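Uncharacterized protein (Bacteroides ovatus, PDB 5CAG) probably serves as an anchoring subunit of a fimbrium at the bacterial outer membrane. Local coordinates at residues V37-Y42 against V71-Y76; L120-L125 against L136-E141; A150-G155 against P272-L277; A230-L235 against E246-V251; D171-G176 against T203-V208. All blocks are in the same frame, centred on the assembly; numbering follows the deposited sequence.

Contact 1 (V37-Y42 against V71-Y76)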
# COMPACT_ATOMS: atom_id res chain seq x y z
N VAL A 37 7.87 -11.99 -8.14
CA VAL A 37 8.44 -10.79 -7.52
C VAL A 37 9.53 -10.15 -8.37
O VAL A 37 10.13 -10.82 -9.20
CB VAL A 37 9.00 -11.04 -6.09
CG1 VAL A 37 7.94 -11.63 -5.17
CG2 VAL A 37 10.26 -11.90 -6.12
N ARG A 38 9.80 -8.87 -8.13
CA ARG A 38 10.88 -8.12 -8.78
C ARG A 38 11.92 -7.82 -7.73
O ARG A 38 11.55 -7.50 -6.59
CB ARG A 38 10.38 -6.83 -9.45
CG ARG A 38 11.37 -6.30 -10.49
CD ARG A 38 11.37 -4.80 -10.47
NE ARG A 38 11.96 -4.18 -11.67
CZ ARG A 38 11.65 -2.95 -12.08
NH1 ARG A 38 10.75 -2.23 -11.42
NH2 ARG A 38 12.22 -2.45 -13.16
N VAL A 39 13.21 -8.00 -8.07
CA VAL A 39 14.33 -7.81 -7.15
C VAL A 39 15.26 -6.75 -7.74
O VAL A 39 15.70 -6.89 -8.88
CB VAL A 39 15.09 -9.12 -6.85
CG1 VAL A 39 16.18 -8.90 -5.82
CG2 VAL A 39 14.16 -10.25 -6.42
N ILE A 40 15.53 -5.68 -6.98
CA ILE A 40 16.43 -4.66 -7.50
C ILE A 40 17.55 -4.45 -6.52
O ILE A 40 17.31 -4.27 -5.33
CB ILE A 40 15.78 -3.31 -7.90
CG1 ILE A 40 14.52 -3.50 -8.73
CG2 ILE A 40 16.78 -2.44 -8.65
CD1 ILE A 40 13.62 -2.30 -8.67
N PHE A 41 18.77 -4.45 -7.03
CA PHE A 41 20.00 -4.24 -6.29
C PHE A 41 20.58 -2.87 -6.66
O PHE A 41 21.10 -2.73 -7.76
CB PHE A 41 20.98 -5.36 -6.63
CG PHE A 41 20.80 -6.63 -5.84
CD1 PHE A 41 19.83 -7.56 -6.20
CD2 PHE A 41 21.65 -6.93 -4.78
CE1 PHE A 41 19.70 -8.75 -5.50
CE2 PHE A 41 21.50 -8.12 -4.07
CZ PHE A 41 20.54 -9.03 -4.45
N TYR A 42 20.47 -1.87 -5.78
CA TYR A 42 21.02 -0.56 -6.09
C TYR A 42 22.45 -0.48 -5.54
O TYR A 42 22.65 -0.61 -4.33
CB TYR A 42 20.15 0.59 -5.57
CG TYR A 42 18.73 0.58 -6.09
CD1 TYR A 42 17.73 -0.11 -5.42
CD2 TYR A 42 18.38 1.31 -7.22
CE1 TYR A 42 16.41 -0.11 -5.89
CE2 TYR A 42 17.07 1.33 -7.68
CZ TYR A 42 16.09 0.62 -7.01
OH TYR A 42 14.80 0.60 -7.48
N VAL A 71 18.74 -3.18 -1.31
CA VAL A 71 17.91 -4.13 -2.06
C VAL A 71 16.41 -3.86 -1.86
O VAL A 71 16.00 -3.43 -0.77
CB VAL A 71 18.26 -5.60 -1.69
CG1 VAL A 71 17.51 -6.60 -2.56
CG2 VAL A 71 19.76 -5.85 -1.78
N VAL A 72 15.60 -4.15 -2.89
CA VAL A 72 14.13 -4.09 -2.82
C VAL A 72 13.55 -5.35 -3.47
O VAL A 72 14.05 -5.81 -4.49
CB VAL A 72 13.43 -2.81 -3.38
CG1 VAL A 72 13.79 -1.57 -2.60
CG2 VAL A 72 13.69 -2.63 -4.87
N VAL A 73 12.51 -5.91 -2.85
CA VAL A 73 11.80 -7.07 -3.38
C VAL A 73 10.33 -6.80 -3.20
O VAL A 73 9.88 -6.61 -2.06
CB VAL A 73 12.17 -8.43 -2.76
CG1 VAL A 73 11.54 -9.56 -3.56
CG2 VAL A 73 13.68 -8.62 -2.68
N TYR A 74 9.58 -6.77 -4.29
CA TYR A 74 8.15 -6.54 -4.18
C TYR A 74 7.42 -7.40 -5.23
O TYR A 74 8.05 -7.85 -6.18
CB TYR A 74 7.83 -5.04 -4.31
CG TYR A 74 8.11 -4.46 -5.68
CD1 TYR A 74 7.15 -4.50 -6.68
CD2 TYR A 74 9.33 -3.85 -5.96
CE1 TYR A 74 7.40 -3.97 -7.95
CE2 TYR A 74 9.60 -3.33 -7.23
CZ TYR A 74 8.64 -3.39 -8.22
OH TYR A 74 8.86 -2.87 -9.48
N ASN A 75 6.12 -7.65 -5.03
CA ASN A 75 5.33 -8.42 -5.99
C ASN A 75 4.92 -7.50 -7.15
O ASN A 75 4.41 -6.39 -6.96
CB ASN A 75 4.14 -9.07 -5.32
CG ASN A 75 3.21 -8.12 -4.60
OD1 ASN A 75 3.61 -7.37 -3.69
ND2 ASN A 75 1.95 -8.17 -5.00
N TYR A 76 5.18 -7.97 -8.38
CA TYR A 76 4.95 -7.12 -9.53
C TYR A 76 3.52 -7.04 -9.97
O TYR A 76 3.09 -5.93 -10.28
CB TYR A 76 5.84 -7.47 -10.74
CG TYR A 76 5.86 -8.91 -11.20
CD1 TYR A 76 4.87 -9.41 -12.05
CD2 TYR A 76 6.94 -9.74 -10.92
CE1 TYR A 76 4.90 -10.72 -12.51
CE2 TYR A 76 7.01 -11.03 -11.42
CZ TYR A 76 5.98 -11.53 -12.20
OH TYR A 76 6.02 -12.81 -12.70
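Arg38 and Tyr74 sit opposite each other as an antiparallel hydrogen-bonded pair, and their side chains run out together on the same face of the sheet. The Arg38 side chain can be followed outward. Its CB lies over one face of the Tyr74 ring, near the rim, 4.0 Å from Tyr74 CZ. CG stands anti to the backbone N (chi1 -161°), and the chain then bends at chi2. Arg38 CD comes to 3.3 Å from Tyr74 OH. At the tip, Arg38 NH1 donates a hydrogen bond of 2.8 Å to Tyr74 OH, which lies close to the guanidinium plane. That plane is turned 76° from the Tyr74 ring. Ile40 CD1 lies over one face of the guanidinium. The other amino group, NH2, makes salt bridges to Asp52 and Glu86, which probably offset its buried charge.

Next along, Val72 CG2 packs 3.7 Å from Ile40 CB and also reaches the edge of the Tyr42 ring. The hydroxyl of Tyr42 is hydrogen-bonded to the backbone of Glu86.

The other face of the two strands, with Val39, Phe41, Val71 and Val73, is apolar. Val71 CG2 makes a CH-pi contact over the Phe41 ring, 4.0 Å from its centroid. Val39 CG2 lies 3.9 Å from Val73 CG1. Backbone bonds pair Arg38 with Tyr74 and Ile40 with Val72 in both directions, the Arg38 N to Tyr74 O bond being 2.8 Å. This apolar face packs against Trp138 and Leu140 of strand 134-154, as in the core of a beta-sandwich, consistent with the transthyretin clan.

Contact 2 (L120-L125 against L136-E141)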
# COMPACT_ATOMS: atom_id res chain seq x y z
N LEU A 120 10.19 -6.23 0.87
CA LEU A 120 11.43 -6.42 1.60
C LEU A 120 12.38 -5.33 1.15
O LEU A 120 12.58 -5.15 -0.06
CB LEU A 120 12.05 -7.81 1.43
CG LEU A 120 13.49 -7.91 1.96
CD1 LEU A 120 13.54 -7.83 3.47
CD2 LEU A 120 14.18 -9.13 1.47
N ASN A 121 12.93 -4.56 2.10
CA ASN A 121 13.92 -3.54 1.74
C ASN A 121 15.06 -3.56 2.75
O ASN A 121 14.84 -3.47 3.97
CB ASN A 121 13.31 -2.15 1.59
CG ASN A 121 12.82 -1.51 2.84
OD1 ASN A 121 11.75 -1.85 3.37
ND2 ASN A 121 13.59 -0.55 3.32
N ILE A 122 16.28 -3.81 2.23
CA ILE A 122 17.53 -3.87 3.00
C ILE A 122 18.32 -2.63 2.63
O ILE A 122 18.57 -2.42 1.44
CB ILE A 122 18.31 -5.18 2.68
CG1 ILE A 122 17.46 -6.43 2.93
CG2 ILE A 122 19.62 -5.23 3.45
CD1 ILE A 122 17.86 -7.64 2.11
N ASP A 123 18.63 -1.76 3.62
CA ASP A 123 19.38 -0.53 3.33
C ASP A 123 20.81 -0.85 2.89
O ASP A 123 21.33 -0.17 2.01
CB ASP A 123 19.39 0.43 4.53
CG ASP A 123 18.09 1.14 4.86
OD1 ASP A 123 17.19 1.21 3.96
OD2 ASP A 123 17.98 1.68 5.98
N GLU A 124 21.45 -1.89 3.49
CA GLU A 124 22.80 -2.28 3.09
C GLU A 124 23.04 -3.78 3.21
O GLU A 124 22.89 -4.34 4.31
CB GLU A 124 23.90 -1.51 3.85
CG GLU A 124 25.20 -1.56 3.07
CD GLU A 124 26.43 -1.02 3.76
OE1 GLU A 124 26.48 0.20 4.04
OE2 GLU A 124 27.38 -1.81 3.95
N LEU A 125 23.44 -4.39 2.06
CA LEU A 125 23.82 -5.79 1.87
C LEU A 125 25.14 -5.83 1.11
O LEU A 125 25.23 -5.23 0.04
CB LEU A 125 22.72 -6.56 1.12
CG LEU A 125 22.95 -8.06 0.92
CD1 LEU A 125 22.82 -8.81 2.21
CD2 LEU A 125 21.99 -8.64 -0.08
N LEU A 136 20.53 -16.51 0.06
CA LEU A 136 19.70 -15.59 0.84
C LEU A 136 18.35 -16.27 1.18
O LEU A 136 17.74 -16.90 0.30
CB LEU A 136 19.42 -14.30 0.03
CG LEU A 136 20.47 -13.21 -0.15
CD1 LEU A 136 20.99 -12.67 1.15
CD2 LEU A 136 21.48 -13.54 -1.20
N ASP A 137 17.88 -16.15 2.42
CA ASP A 137 16.58 -16.72 2.78
C ASP A 137 15.69 -15.58 3.22
O ASP A 137 15.86 -15.05 4.31
CB ASP A 137 16.72 -17.81 3.83
CG ASP A 137 17.16 -19.12 3.24
OD1 ASP A 137 18.35 -19.26 2.92
OD2 ASP A 137 16.30 -20.02 3.10
N TRP A 138 14.81 -15.14 2.33
CA TRP A 138 13.97 -13.98 2.56
C TRP A 138 12.53 -14.36 2.72
O TRP A 138 12.11 -15.44 2.32
CB TRP A 138 14.13 -12.97 1.41
CG TRP A 138 15.50 -12.35 1.28
CD1 TRP A 138 16.43 -12.22 2.27
CD2 TRP A 138 16.03 -11.66 0.14
NE1 TRP A 138 17.52 -11.53 1.80
CE2 TRP A 138 17.30 -11.17 0.50
CE3 TRP A 138 15.55 -11.41 -1.16
CZ2 TRP A 138 18.11 -10.45 -0.39
CZ3 TRP A 138 16.37 -10.73 -2.05
CH2 TRP A 138 17.63 -10.24 -1.66
N LYS A 139 11.78 -13.46 3.35
CA LYS A 139 10.35 -13.47 3.64
C LYS A 139 9.88 -12.07 3.35
O LYS A 139 10.62 -11.12 3.62
CB LYS A 139 10.09 -13.88 5.10
CG LYS A 139 8.63 -14.00 5.45
CD LYS A 139 8.35 -14.77 6.73
CE LYS A 139 8.00 -16.23 6.50
NZ LYS A 139 7.88 -16.98 7.79
N LEU A 140 8.71 -11.89 2.72
CA LEU A 140 8.33 -10.53 2.42
C LEU A 140 7.33 -10.04 3.43
O LEU A 140 6.78 -10.85 4.18
CB LEU A 140 7.80 -10.44 1.00
CG LEU A 140 8.77 -9.88 -0.01
CD1 LEU A 140 10.03 -10.71 -0.09
CD2 LEU A 140 8.13 -9.83 -1.36
N GLU A 141 7.12 -8.73 3.51
CA GLU A 141 6.20 -8.20 4.52
C GLU A 141 4.96 -7.57 3.86
O GLU A 141 5.10 -6.81 2.91
CB GLU A 141 6.94 -7.18 5.41
CG GLU A 141 6.03 -6.24 6.17
CD GLU A 141 6.72 -5.12 6.93
OE1 GLU A 141 7.86 -4.74 6.58
OE2 GLU A 141 6.05 -4.56 7.82
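The contact belongs to the beta hairpin of strands 118-127 and 134-154, in a part where Leu120, Ile122 and Leu125 meet the indole of Trp138 by side chains alone. The axes of the short strands 120-122 and 136-139 approach no closer than 8.9 Å. Their N-to-C directions are 130° apart, well short of antiparallel. They face each other here across a packed layer.

Trp138 is the centre of that layer. Leu120 CD2 comes over one face of the indole, 3.4 Å from Trp138 CD2, in a CH-pi contact with the five-membered ring. It stands 20° off the ring normal. CG of Leu120 is anti to its own N (chi1 168°), which sends the methyl across to the indole, and the two side chains cross at about a right angle. The opposite face of the indole carries CB of Leu136, from its own strand. Ile122 CD1 approaches obliquely, 3.8 Å from Trp138 CZ2. Leu125 CD2 lies at the ring edge, 4.3 Å from the same Trp138 CZ2, and as far from Leu136 CD1. The chain turns a corner at Asp123, which puts Ile122 and Leu125 on strands of different sheets or faces.

At the other end, Leu120 CB packs 3.8 Å from Leu140 CD1.

Further cover for Trp138 comes from Ile22 and Leu24 of strand 20-25, which pairs with 134-154. Val71 of strand 67-75, the partner of 118-127, also touches it. A tryptophan packed between strands of two facing layers in this way is characteristic of a beta-sandwich core.

Contact 3 (A150-G155 against P272-L277); sequences AVEAKG and PPEIEL
Ala150 pairs with Glu274 as a parallel bridge, and two backbone bonds hold the tight part of the contact. Ala150 N donates to Pro273 O at 2.9 Å, with the donor 37° out of the carbonyl plane and the bond bent to 142° at the hydrogen. Ile275 N donates to Ala150 O at 2.8 Å and is much straighter. Thus one residue is bonded through both N and O to the residues before and after Glu274, the usual parallel pattern. The Ala150 methyl packs here too, its CB 4.3 Å from Pro272 CB.

On the buried face of Val151 and Ile275, Val151 CB lies 4.3 Å from Ile275 CB. Val151 CG2, anti to its backbone N, reaches 3.8 Å from Leu277 CD1. Ile283 touches both Val151 and Leu277, and Leu233 touches Ile275, so this face joins a larger apolar layer.

The solvent side is looser. There the extended side chains of Glu152 and Glu274 cross obliquely. Glu152 OE1 comes to 3.9 Å from Glu274 OE2, with the carboxylate planes 57° apart.

Two like charges so close would tend to repel, which may be eased by partial protonation or by Lys197, which touches Glu274. Cohesion probably comes from the two backbone bonds and the apolar Val151 side rather than from the acids. Together they add a short, weakly bonded strand alongside strand 134-154.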
# COMPACT_ATOMS: atom_id res chain seq x y z
N ALA A 150 -18.71 -0.09 10.46
CA ALA A 150 -20.15 -0.02 10.30
C ALA A 150 -20.66 1.16 11.12
O ALA A 150 -20.18 1.38 12.23
CB ALA A 150 -20.80 -1.32 10.73
N VAL A 151 -21.52 1.99 10.53
CA VAL A 151 -22.05 3.12 11.27
C VAL A 151 -23.55 3.21 11.01
O VAL A 151 -24.04 2.94 9.91
CB VAL A 151 -21.29 4.43 11.03
CG1 VAL A 151 -21.36 4.87 9.58
CG2 VAL A 151 -21.77 5.54 11.95
N GLU A 152 -24.28 3.51 12.06
CA GLU A 152 -25.72 3.63 12.03
C GLU A 152 -26.13 4.95 11.37
O GLU A 152 -25.56 5.99 11.72
CB GLU A 152 -26.20 3.56 13.48
CG GLU A 152 -27.59 3.01 13.67
CD GLU A 152 -27.93 3.00 15.15
OE1 GLU A 152 -27.36 2.15 15.87
OE2 GLU A 152 -28.70 3.89 15.59
N ALA A 153 -27.08 4.91 10.41
CA ALA A 153 -27.57 6.10 9.70
C ALA A 153 -29.10 6.04 9.40
O ALA A 153 -29.61 5.08 8.79
CB ALA A 153 -26.79 6.30 8.42
N LYS A 154 -29.81 7.10 9.83
CA LYS A 154 -31.26 7.24 9.66
C LYS A 154 -31.61 7.70 8.25
O LYS A 154 -30.90 8.52 7.66
CB LYS A 154 -31.82 8.24 10.70
CG LYS A 154 -33.34 8.24 10.88
CD LYS A 154 -33.82 9.26 11.94
CE LYS A 154 -35.29 9.62 11.81
NZ LYS A 154 -35.73 10.61 12.85
N GLY A 155 -32.73 7.19 7.74
CA GLY A 155 -33.27 7.57 6.45
C GLY A 155 -32.44 7.19 5.25
O GLY A 155 -32.28 7.99 4.31
N PRO A 272 -18.03 -5.97 10.82
CA PRO A 272 -17.21 -4.77 10.97
C PRO A 272 -17.52 -4.01 12.24
O PRO A 272 -18.66 -4.01 12.70
CB PRO A 272 -17.55 -3.96 9.72
CG PRO A 272 -18.06 -4.97 8.74
CD PRO A 272 -18.86 -5.90 9.61
N PRO A 273 -16.47 -3.43 12.85
CA PRO A 273 -16.64 -2.69 14.11
C PRO A 273 -17.60 -1.50 13.99
O PRO A 273 -17.50 -0.73 13.04
CB PRO A 273 -15.23 -2.16 14.40
CG PRO A 273 -14.33 -2.97 13.62
CD PRO A 273 -15.06 -3.39 12.40
N GLU A 274 -18.52 -1.34 14.97
CA GLU A 274 -19.43 -0.19 14.93
C GLU A 274 -18.70 1.09 15.37
O GLU A 274 -17.95 1.10 16.36
CB GLU A 274 -20.75 -0.41 15.73
CG GLU A 274 -21.65 0.82 15.79
CD GLU A 274 -23.15 0.58 15.92
OE1 GLU A 274 -23.60 0.24 17.03
OE2 GLU A 274 -23.87 0.79 14.91
N ILE A 275 -18.89 2.15 14.60
CA ILE A 275 -18.44 3.48 14.92
C ILE A 275 -19.64 4.10 15.63
O ILE A 275 -20.65 4.45 15.01
CB ILE A 275 -17.92 4.26 13.69
CG1 ILE A 275 -16.72 3.55 13.07
CG2 ILE A 275 -17.56 5.68 14.09
CD1 ILE A 275 -16.12 4.22 11.79
N GLU A 276 -19.58 4.10 16.96
CA GLU A 276 -20.61 4.68 17.83
C GLU A 276 -20.50 6.21 17.79
O GLU A 276 -19.40 6.76 17.85
CB GLU A 276 -20.48 4.16 19.27
CG GLU A 276 -21.48 3.08 19.64
CD GLU A 276 -21.08 2.27 20.85
OE1 GLU A 276 -21.37 2.71 21.99
OE2 GLU A 276 -20.46 1.20 20.66
N LEU A 277 -21.65 6.87 17.62
CA LEU A 277 -21.69 8.32 17.55
C LEU A 277 -22.47 8.86 18.73
O LEU A 277 -23.44 8.23 19.14
CB LEU A 277 -22.35 8.76 16.24
CG LEU A 277 -21.51 8.65 14.97
CD1 LEU A 277 -22.37 8.86 13.74
CD2 LEU A 277 -20.38 9.65 14.95

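Contact 4 (A230-L235 against E246-V251)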
# COMPACT_ATOMS: atom_id res chain seq x y z
N ALA A 230 -4.48 14.04 11.13
CA ALA A 230 -5.86 13.75 11.48
C ALA A 230 -6.45 12.78 10.48
O ALA A 230 -6.14 12.87 9.29
CB ALA A 230 -6.66 15.04 11.50
N ILE A 231 -7.25 11.81 10.96
CA ILE A 231 -7.84 10.81 10.08
C ILE A 231 -9.33 11.04 9.99
O ILE A 231 -10.05 10.88 10.97
CB ILE A 231 -7.49 9.38 10.53
CG1 ILE A 231 -5.96 9.22 10.56
CG2 ILE A 231 -8.12 8.36 9.58
CD1 ILE A 231 -5.48 7.93 11.08
N ILE A 232 -9.80 11.42 8.79
CA ILE A 232 -11.20 11.75 8.58
C ILE A 232 -11.89 10.86 7.54
O ILE A 232 -11.47 10.73 6.39
CB ILE A 232 -11.33 13.25 8.23
CG1 ILE A 232 -11.05 14.11 9.45
CG2 ILE A 232 -12.70 13.58 7.69
CD1 ILE A 232 -9.72 14.67 9.47
N LEU A 233 -12.98 10.25 7.99
CA LEU A 233 -13.88 9.42 7.23
C LEU A 233 -14.99 10.31 6.72
O LEU A 233 -15.53 11.10 7.51
CB LEU A 233 -14.44 8.33 8.14
CG LEU A 233 -14.77 7.04 7.48
CD1 LEU A 233 -14.79 5.93 8.50
CD2 LEU A 233 -16.10 7.11 6.82
N ILE A 234 -15.28 10.25 5.40
CA ILE A 234 -16.30 11.09 4.76
C ILE A 234 -17.29 10.20 4.06
O ILE A 234 -16.89 9.37 3.25
CB ILE A 234 -15.77 12.20 3.80
CG1 ILE A 234 -14.54 12.97 4.35
CG2 ILE A 234 -16.89 13.18 3.48
CD1 ILE A 234 -13.08 12.38 3.91
N LEU A 235 -18.56 10.33 4.40
CA LEU A 235 -19.60 9.55 3.77
C LEU A 235 -20.42 10.50 2.90
O LEU A 235 -21.04 11.44 3.41
CB LEU A 235 -20.47 8.84 4.82
CG LEU A 235 -19.79 7.78 5.69
CD1 LEU A 235 -20.75 7.25 6.75
CD2 LEU A 235 -19.22 6.62 4.84
N GLU A 246 -23.36 15.16 3.07
CA GLU A 246 -22.12 14.55 3.53
C GLU A 246 -22.07 14.43 5.05
O GLU A 246 -22.66 15.23 5.78
CB GLU A 246 -20.93 15.37 3.04
CG GLU A 246 -20.05 14.64 2.05
CD GLU A 246 -19.09 15.55 1.32
OE1 GLU A 246 -18.19 16.12 1.98
OE2 GLU A 246 -19.24 15.72 0.08
N ALA A 247 -21.34 13.42 5.52
CA ALA A 247 -21.09 13.22 6.93
C ALA A 247 -19.60 13.01 7.11
O ALA A 247 -18.99 12.12 6.51
CB ALA A 247 -21.91 12.05 7.49
N THR A 248 -18.99 13.92 7.85
CA THR A 248 -17.56 13.94 8.13
C THR A 248 -17.38 13.39 9.56
O THR A 248 -18.00 13.92 10.48
CB THR A 248 -17.04 15.38 7.93
OG1 THR A 248 -17.75 16.02 6.86
CG2 THR A 248 -15.57 15.43 7.66
N ILE A 249 -16.60 12.28 9.73
CA ILE A 249 -16.30 11.64 11.03
C ILE A 249 -14.80 11.61 11.24
O ILE A 249 -14.07 11.19 10.36
CB ILE A 249 -16.87 10.21 11.13
CG1 ILE A 249 -18.37 10.19 10.92
CG2 ILE A 249 -16.48 9.56 12.46
CD1 ILE A 249 -18.84 8.90 10.34
N ASP A 250 -14.36 12.05 12.43
CA ASP A 250 -12.97 12.06 12.86
C ASP A 250 -12.70 10.75 13.58
O ASP A 250 -13.17 10.54 14.70
CB ASP A 250 -12.70 13.28 13.75
CG ASP A 250 -11.25 13.54 14.10
OD1 ASP A 250 -10.49 12.56 14.21
OD2 ASP A 250 -10.91 14.71 14.38
N VAL A 251 -11.99 9.84 12.90
CA VAL A 251 -11.67 8.52 13.43
C VAL A 251 -10.22 8.45 13.93
O VAL A 251 -9.75 7.34 14.22
CB VAL A 251 -11.95 7.38 12.42
CG1 VAL A 251 -13.44 7.25 12.12
CG2 VAL A 251 -11.14 7.57 11.15
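Leu233 and Ile249 form the apolar centre of a beta hairpin, strands 232-239 and 244-250. Leu233 CB and Ile249 CB are 4.3 Å apart on the buried face. Around them, Leu233 CD1 meets Val251 CG1 at 4.1 Å, and Leu235 CD1 meets Ile249 CD1 at 4.4 Å. Phe149 of strand 134-154 packs on both leucines. At the start of the hairpin, Ile231 and Val251 cross at about a right angle through their CG2 methyls. Ile166 of strand 159-167 touches both.

The backbone pairing is regular. Leu233 with Ile249 and Leu235 with Ala247 are hydrogen-bonded in both directions, and Ile249 N to Leu233 O is nearly straight at 178°.

The outer face is mixed. The CG2 methyls of Ile232 and Thr248 touch. Thr248 CG2 is anti to the backbone N, which turns this methyl toward Ile232. Ile234 CG2 lies against the Glu246 side chain, 3.5 Å from Glu246 OE1.

At the polar edge, Asp250 OD1 is hydrogen-bonded to Thr252 OG1, and that same OG1 is hydrogen-bonded to Ile231 N. The last backbone bond of the pairing, Val251 N to Ile231 O, is 2.9 Å long and bent to 143°.

Contact 5 (D171-G176 against T203-V208)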
# COMPACT_ATOMS: atom_id res chain seq x y z
N ASP A 171 -1.46 6.54 1.38
CA ASP A 171 -1.99 6.08 0.10
C ASP A 171 -0.83 5.77 -0.85
O ASP A 171 -1.05 5.33 -1.99
CB ASP A 171 -2.96 7.13 -0.49
CG ASP A 171 -2.38 8.52 -0.57
OD1 ASP A 171 -1.67 8.80 -1.56
OD2 ASP A 171 -2.66 9.34 0.35
N CYS A 172 0.40 6.02 -0.37
CA CYS A 172 1.68 5.77 -1.04
C CYS A 172 2.64 5.10 -0.11
O CYS A 172 2.56 5.30 1.09
CB CYS A 172 2.25 7.06 -1.57
SG CYS A 172 1.29 7.77 -2.90
N TYR A 173 3.57 4.30 -0.64
CA TYR A 173 4.54 3.63 0.19
C TYR A 173 5.90 3.74 -0.48
O TYR A 173 6.04 3.35 -1.64
CB TYR A 173 4.13 2.17 0.49
CG TYR A 173 5.06 1.42 1.43
CD1 TYR A 173 4.97 1.58 2.82
CD2 TYR A 173 6.00 0.53 0.93
CE1 TYR A 173 5.81 0.87 3.68
CE2 TYR A 173 6.85 -0.17 1.79
CZ TYR A 173 6.76 -0.00 3.16
OH TYR A 173 7.65 -0.70 3.97
N CYS A 174 6.88 4.36 0.22
CA CYS A 174 8.25 4.50 -0.24
C CYS A 174 8.90 3.21 0.08
O CYS A 174 9.11 2.92 1.26
CB CYS A 174 8.94 5.69 0.43
SG CYS A 174 8.50 7.30 -0.28
N ILE A 175 9.07 2.36 -0.94
CA ILE A 175 9.60 1.00 -0.80
C ILE A 175 11.03 1.04 -0.23
O ILE A 175 11.29 0.34 0.73
CB ILE A 175 9.50 0.23 -2.14
CG1 ILE A 175 8.03 -0.01 -2.51
CG2 ILE A 175 10.25 -1.10 -2.05
CD1 ILE A 175 7.76 -0.32 -3.91
N GLY A 176 11.90 1.87 -0.78
CA GLY A 176 13.26 1.98 -0.26
C GLY A 176 13.35 2.61 1.13
O GLY A 176 14.22 2.23 1.92
N THR A 203 -8.54 -0.17 2.41
CA THR A 203 -7.15 -0.48 2.73
C THR A 203 -6.28 0.74 2.59
O THR A 203 -6.64 1.68 1.88
CB THR A 203 -6.60 -1.55 1.79
OG1 THR A 203 -6.67 -1.06 0.45
CG2 THR A 203 -7.31 -2.88 1.90
N ALA A 204 -5.11 0.72 3.24
CA ALA A 204 -4.11 1.77 3.18
C ALA A 204 -2.74 1.16 3.46
O ALA A 204 -2.66 0.07 4.04
CB ALA A 204 -4.43 2.86 4.18
N PHE A 205 -1.66 1.84 3.05
CA PHE A 205 -0.32 1.36 3.33
C PHE A 205 -0.01 1.57 4.80
O PHE A 205 -0.58 2.47 5.44
CB PHE A 205 0.73 2.08 2.46
CG PHE A 205 0.68 1.68 1.01
CD1 PHE A 205 1.01 0.39 0.60
CD2 PHE A 205 0.27 2.59 0.04
CE1 PHE A 205 0.93 0.02 -0.75
CE2 PHE A 205 0.19 2.21 -1.31
CZ PHE A 205 0.53 0.93 -1.69
N LYS A 206 0.88 0.70 5.35
CA LYS A 206 1.40 0.81 6.73
C LYS A 206 2.12 2.16 6.86
O LYS A 206 2.74 2.62 5.89
CB LYS A 206 2.39 -0.33 7.03
CG LYS A 206 1.78 -1.62 7.52
CD LYS A 206 2.87 -2.61 7.94
CE LYS A 206 2.27 -3.91 8.42
NZ LYS A 206 3.24 -5.03 8.41
N GLN A 207 2.03 2.81 8.03
CA GLN A 207 2.73 4.10 8.20
C GLN A 207 4.24 3.86 8.14
O GLN A 207 4.99 4.65 7.55
CB GLN A 207 2.33 4.77 9.52
CG GLN A 207 2.38 6.28 9.48
CD GLN A 207 2.13 6.83 10.86
OE1 GLN A 207 3.07 7.02 11.64
NE2 GLN A 207 0.87 7.02 11.21
N VAL A 208 4.67 2.73 8.76
CA VAL A 208 6.05 2.28 8.81
C VAL A 208 6.12 0.76 8.78
O VAL A 208 5.34 0.09 9.48
CB VAL A 208 6.84 2.79 10.05
CG1 VAL A 208 8.35 2.66 9.82
CG2 VAL A 208 6.50 4.22 10.41
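A classic beta bulge, in which Asp171 and Cys172 both face Val181, packs against the Phe205 ring, as does Tyr173, the next residue in the chain. The bulge opens strand 172-174, which belongs to a four-stranded antiparallel sheet. Phe205 ends strand 197-205.

Phe205 is the hub of the contact. Tyr173 CB stands over one face of its ring, offset toward the rim, in a CH-pi contact 3.7 Å from the centroid. The bulge backbone lies at the ring edge. There Cys172 N is 3.5 Å from Phe205 CD2, and Asp171 O is 3.4 Å from Phe205 CE2. CG of Phe205 is anti to its carbonyl carbon (chi1 -71°), which directs the ring into this corner. Ile81, Ala94, Pro114 and Val144 also touch the Phe205 side chain, so it joins the small sheet to strand 134-154.

The Tyr173 and Phe205 rings meet obliquely, with planes at 32°. The polar ends lead elsewhere. Asp171 OD1 is hydrogen-bonded to Ser183 OG, and Lys206 NZ forms a salt bridge with Glu141. The backbone of Lys206 returns to the contact: its O lies near the plane of the Tyr173 ring, at the edge, 3.9 Å from Tyr173 CD1.

In the fold
Contacts 1 and 2 lie on one side of the chain's centre, contacts 3 and 4 on the other. Contact 5 is near the middle. Contacts 1 and 5 are buried, while 2, 3 and 4 are partly buried. Contacts 1 and 2 adjoin, because strand 67-75 pairs with 118-127. Contacts 2 and 3 use distant parts of the long strand 134-154. Val72 CG1 packs on Ile175 CG2 between contacts 1 and 5, and Val151 CG1 on Leu235 CD1 between 3 and 4. Contacts 1 and 4 have regular antiparallel backbone ladders, contact 3 a short parallel one. Contacts 2 and 5 rest on packing round an aromatic ring, without backbone bonds between their segments.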